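Local coordinates for putative uncharacterized protein (PDB 3TDG) that is a DsbG-like thioredoxin-fold oxidoreductase that probably reduces or rearranges disulfide bonds in other proteins, at residues N146-P157 and E175-L186. Residues are numbered along the deposited sequence; the frame is centred on the assembly and turned at random.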
loop_
_atom_site.group_PDB
_atom_site.type_symbol
_atom_site.label_atom_id
_atom_site.label_comp_id
_atom_site.label_asym_id
_atom_site.label_seq_id
_atom_site.Cartn_x
_atom_site.Cartn_y
_atom_site.Cartn_z
ATOM N N ASN A 146 -19.314 33.916 18.683
ATOM C CA ASN A 146 -18.792 33.036 17.639
ATOM C C ASN A 146 -17.312 32.680 17.783
ATOM O O ASN A 146 -16.757 31.973 16.929
ATOM C CB ASN A 146 -19.029 33.677 16.263
ATOM C CG ASN A 146 -20.502 33.837 15.935
ATOM O OD1 ASN A 146 -21.335 33.035 16.360
ATOM N ND2 ASN A 146 -20.828 34.871 15.167
ATOM N N LYS A 147 -16.685 33.157 18.863
ATOM C CA LYS A 147 -15.243 32.975 19.094
ATOM C C LYS A 147 -14.760 31.520 19.050
ATOM O O LYS A 147 -13.592 31.262 18.733
ATOM C CB LYS A 147 -14.793 33.666 20.392
ATOM C CG LYS A 147 -15.399 33.095 21.671
ATOM C CD LYS A 147 -15.084 33.976 22.885
ATOM C CE LYS A 147 -13.807 33.537 23.597
ATOM N NZ LYS A 147 -13.947 32.164 24.168
ATOM N N ASP A 148 -15.659 30.576 19.331
ATOM C CA ASP A 148 -15.298 29.153 19.368
ATOM C C ASP A 148 -15.388 28.449 18.003
ATOM O O ASP A 148 -14.971 27.295 17.855
ATOM C CB ASP A 148 -16.158 28.423 20.400
ATOM C CG ASP A 148 -15.658 28.618 21.824
ATOM O OD1 ASP A 148 -15.002 29.656 22.102
ATOM O OD2 ASP A 148 -15.927 27.721 22.669
ATOM N N LYS A 149 -15.921 29.151 17.010
ATOM C CA LYS A 149 -16.091 28.568 15.675
ATOM C C LYS A 149 -14.830 28.822 14.840
ATOM O O LYS A 149 -14.566 29.947 14.419
ATOM C CB LYS A 149 -17.361 29.116 15.007
ATOM C CG LYS A 149 -18.666 28.789 15.775
ATOM C CD LYS A 149 -19.903 29.340 15.041
ATOM C CE LYS A 149 -20.979 29.807 16.027
ATOM N NZ LYS A 149 -22.059 30.621 15.370
ATOM N N ILE A 150 -14.048 27.766 14.636
ATOM C CA ILE A 150 -12.707 27.893 14.061
ATOM C C ILE A 150 -12.682 27.658 12.550
ATOM O O ILE A 150 -13.037 26.573 12.080
ATOM C CB ILE A 150 -11.687 26.945 14.758
ATOM C CG1 ILE A 150 -11.610 27.229 16.268
ATOM C CG2 ILE A 150 -10.296 27.059 14.117
ATOM C CD1 ILE A 150 -10.894 28.516 16.655
ATOM N N LEU A 151 -12.243 28.682 11.813
ATOM C CA LEU A 151 -12.024 28.577 10.365
ATOM C C LEU A 151 -10.546 28.707 10.003
ATOM O O LEU A 151 -9.957 29.767 10.172
ATOM C CB LEU A 151 -12.839 29.642 9.629
ATOM C CG LEU A 151 -12.685 29.810 8.115
ATOM C CD1 LEU A 151 -13.011 28.523 7.362
ATOM C CD2 LEU A 151 -13.595 30.935 7.667
ATOM N N TYR A 152 -9.962 27.626 9.509
ATOM C CA TYR A 152 -8.613 27.659 8.984
ATOM C C TYR A 152 -8.629 28.119 7.524
ATOM O O TYR A 152 -9.432 27.629 6.727
ATOM C CB TYR A 152 -7.987 26.273 9.054
ATOM C CG TYR A 152 -7.331 25.963 10.370
ATOM C CD1 TYR A 152 -6.029 26.413 10.641
ATOM C CD2 TYR A 152 -7.999 25.223 11.350
ATOM C CE1 TYR A 152 -5.409 26.118 11.849
ATOM C CE2 TYR A 152 -7.386 24.923 12.572
ATOM C CZ TYR A 152 -6.093 25.372 12.816
ATOM O OH TYR A 152 -5.471 25.095 14.020
ATOM N N ILE A 153 -7.747 29.056 7.189
ATOM C CA ILE A 153 -7.572 29.515 5.816
ATOM C C ILE A 153 -6.102 29.378 5.389
ATOM O O ILE A 153 -5.244 30.116 5.871
ATOM C CB ILE A 153 -8.037 30.978 5.664
ATOM C CG1 ILE A 153 -9.487 31.126 6.143
ATOM C CG2 ILE A 153 -7.870 31.460 4.184
ATOM C CD1 ILE A 153 -10.057 32.488 6.004
ATOM N N VAL A 154 -5.806 28.432 4.510
ATOM C CA VAL A 154 -4.452 28.276 3.975
ATOM C C VAL A 154 -4.363 29.194 2.754
ATOM O O VAL A 154 -5.205 29.120 1.859
ATOM C CB VAL A 154 -4.116 26.830 3.633
ATOM C CG1 VAL A 154 -2.662 26.701 3.108
ATOM C CG2 VAL A 154 -4.325 25.922 4.867
ATOM N N SER A 155 -3.370 30.084 2.762
ATOM C CA SER A 155 -3.340 31.233 1.872
ATOM C C SER A 155 -1.896 31.594 1.474
ATOM O O SER A 155 -0.991 31.590 2.321
ATOM C CB SER A 155 -4.006 32.424 2.549
ATOM O OG SER A 155 -4.037 33.574 1.698
ATOM N N ASP A 156 -1.706 31.891 0.187
ATOM C CA ASP A 156 -0.412 32.274 -0.368
ATOM C C ASP A 156 -0.489 33.769 -0.703
ATOM O O ASP A 156 -1.439 34.212 -1.338
ATOM C CB ASP A 156 -0.111 31.435 -1.612
ATOM C CG ASP A 156 1.315 31.628 -2.136
ATOM O OD1 ASP A 156 2.101 30.660 -2.037
ATOM O OD2 ASP A 156 1.651 32.735 -2.649
ATOM N N PRO A 157 0.499 34.559 -0.246
ATOM C CA PRO A 157 0.451 36.004 -0.464
ATOM C C PRO A 157 0.753 36.471 -1.911
ATOM O O PRO A 157 0.617 37.665 -2.188
ATOM C CB PRO A 157 1.485 36.551 0.533
ATOM C CG PRO A 157 2.388 35.414 0.856
ATOM C CD PRO A 157 1.757 34.125 0.394
ATOM N N GLU A 175 -18.638 35.743 11.665
ATOM C CA GLU A 175 -19.141 34.376 11.880
ATOM C C GLU A 175 -18.170 33.369 12.506
ATOM O O GLU A 175 -18.607 32.347 13.047
ATOM C CB GLU A 175 -19.670 33.788 10.564
ATOM C CG GLU A 175 -20.518 34.733 9.722
ATOM C CD GLU A 175 -21.897 35.036 10.310
ATOM O OE1 GLU A 175 -22.564 35.943 9.763
ATOM O OE2 GLU A 175 -22.325 34.383 11.295
ATOM N N ASN A 176 -16.860 33.625 12.407
ATOM C CA ASN A 176 -15.848 32.690 12.924
ATOM C C ASN A 176 -14.630 33.366 13.538
ATOM O O ASN A 176 -14.375 34.535 13.304
ATOM C CB ASN A 176 -15.309 31.783 11.808
ATOM C CG ASN A 176 -16.345 30.841 11.253
ATOM O OD1 ASN A 176 -16.410 29.673 11.635
ATOM N ND2 ASN A 176 -17.133 31.333 10.313
ATOM N N THR A 177 -13.869 32.601 14.312
ATOM C CA THR A 177 -12.486 32.958 14.576
ATOM C C THR A 177 -11.679 32.317 13.464
ATOM O O THR A 177 -11.786 31.118 13.224
ATOM C CB THR A 177 -12.012 32.506 15.973
ATOM O OG1 THR A 177 -12.497 33.441 16.940
ATOM C CG2 THR A 177 -10.476 32.472 16.060
ATOM N N VAL A 178 -10.895 33.141 12.782
ATOM C CA VAL A 178 -10.074 32.700 11.657
ATOM C C VAL A 178 -8.629 32.449 12.074
ATOM O O VAL A 178 -8.006 33.294 12.722
ATOM C CB VAL A 178 -10.130 33.739 10.508
ATOM C CG1 VAL A 178 -9.033 33.474 9.446
ATOM C CG2 VAL A 178 -11.524 33.752 9.891
ATOM N N ARG A 179 -8.122 31.267 11.723
ATOM C CA ARG A 179 -6.697 30.980 11.791
ATOM C C ARG A 179 -6.106 30.971 10.384
ATOM O O ARG A 179 -6.176 29.966 9.660
ATOM C CB ARG A 179 -6.422 29.655 12.497
ATOM C CG ARG A 179 -6.886 29.655 13.956
ATOM C CD ARG A 179 -6.566 28.366 14.653
ATOM N NE ARG A 179 -7.046 28.428 16.033
ATOM C CZ ARG A 179 -7.267 27.374 16.807
ATOM N NH1 ARG A 179 -7.047 26.147 16.353
ATOM N NH2 ARG A 179 -7.697 27.557 18.048
ATOM N N MET A 180 -5.522 32.099 10.007
ATOM C CA MET A 180 -4.925 32.224 8.697
ATOM C C MET A 180 -3.491 31.649 8.682
ATOM O O MET A 180 -2.631 32.075 9.455
ATOM C CB MET A 180 -4.939 33.690 8.277
ATOM C CG MET A 180 -4.670 33.887 6.802
ATOM S SD MET A 180 -5.317 35.467 6.273
ATOM C CE MET A 180 -4.391 35.685 4.753
ATOM N N VAL A 181 -3.257 30.682 7.802
ATOM C CA VAL A 181 -1.967 30.026 7.672
ATOM C C VAL A 181 -1.341 30.497 6.355
ATOM O O VAL A 181 -1.774 30.074 5.271
ATOM C CB VAL A 181 -2.133 28.488 7.679
ATOM C CG1 VAL A 181 -0.790 27.774 7.495
ATOM C CG2 VAL A 181 -2.819 28.029 8.984
ATOM N N VAL A 182 -0.359 31.396 6.455
ATOM C CA VAL A 182 0.226 32.049 5.277
ATOM C C VAL A 182 1.449 31.258 4.813
ATOM O O VAL A 182 2.471 31.206 5.506
ATOM C CB VAL A 182 0.557 33.553 5.530
ATOM C CG1 VAL A 182 1.071 34.243 4.245
ATOM C CG2 VAL A 182 -0.658 34.272 6.028
ATOM N N VAL A 183 1.316 30.611 3.663
ATOM C CA VAL A 183 2.325 29.675 3.190
ATOM C C VAL A 183 3.202 30.278 2.085
ATOM O O VAL A 183 2.812 31.258 1.433
ATOM C CB VAL A 183 1.689 28.373 2.675
ATOM C CG1 VAL A 183 0.994 27.622 3.833
ATOM C CG2 VAL A 183 0.686 28.673 1.522
ATOM N N GLY A 184 4.367 29.673 1.882
ATOM C CA GLY A 184 5.267 30.037 0.792
ATOM C C GLY A 184 5.185 28.992 -0.304
ATOM O O GLY A 184 6.178 28.357 -0.609
ATOM N N TRP A 185 4.000 28.827 -0.900
ATOM C CA TRP A 185 3.677 27.654 -1.733
ATOM C C TRP A 185 3.934 27.849 -3.234
ATOM O O TRP A 185 4.385 26.918 -3.926
ATOM C CB TRP A 185 2.218 27.252 -1.431
ATOM C CG TRP A 185 1.406 26.307 -2.379
ATOM C CD1 TRP A 185 0.205 26.600 -2.982
ATOM C CD2 TRP A 185 1.683 24.939 -2.711
ATOM N NE1 TRP A 185 -0.259 25.515 -3.702
ATOM C CE2 TRP A 185 0.632 24.488 -3.559
ATOM C CE3 TRP A 185 2.731 24.066 -2.417
ATOM C CZ2 TRP A 185 0.596 23.194 -4.086
ATOM C CZ3 TRP A 185 2.697 22.791 -2.949
ATOM C CH2 TRP A 185 1.642 22.366 -3.771
ATOM N N LEU A 186 3.670 29.053 -3.736
ATOM C CA LEU A 186 3.656 29.246 -5.195
ATOM C C LEU A 186 5.008 29.604 -5.830
ATOM O O LEU A 186 5.173 29.478 -7.034
ATOM C CB LEU A 186 2.542 30.207 -5.621
ATOM C CG LEU A 186 1.120 29.683 -5.356
ATOM C CD1 LEU A 186 0.099 30.732 -5.742
ATOM C CD2 LEU A 186 0.847 28.365 -6.088
#
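Arg-179 reaches across the ring of Tyr-152 and ends at its hydroxyl: CB sits over the ring face in a CH-pi contact, 4.1 Å from the centroid, and NH1 donates to OH at 3.0 Å. With CG anti to the carbonyl carbon (chi1 -63°) and the chain extended to NE, the guanidinium stands nearly perpendicular to the ring, the planes 79° apart, and keeps OH close to its own plane. CD1 of Ile-150 lies against one guanidinium face, 3.6 Å from Arg-179 NH2, while a salt bridge from Arg-179 NE to Glu-138 OE1 further fixes the group. Past the strand ends, Asp-156 turns its carboxylate to the 175-186 segment. Its OD1 accepts two backbone bonds, from Trp-185 N at 2.9 Å and Leu-186 N at 2.8 Å, tying the loop after strand 177-182 to the end of strand 150-155; OD2 is bonded to Ser-190 and Met-158 N. At the other end Thr-177 OG1 donates to Lys-147 O at 3.0 Å. Between these ends seven backbone hydrogen bonds, from Lys-149 O to Val-183 N, run along the parallel strands. Leu-151, Ile-153, Val-178 and Met-180 line the face opposite Arg-179; Val-178 CG1 meets Ile-153 CD1 at 3.7 Å, and helix 169-175 packs over Val-178. The two central strands, linked by helices in a beta-alpha-beta crossover carrying Cys-159 and Cys-162, probably the active-site CxxC pair, are characteristic of the thioredoxin fold.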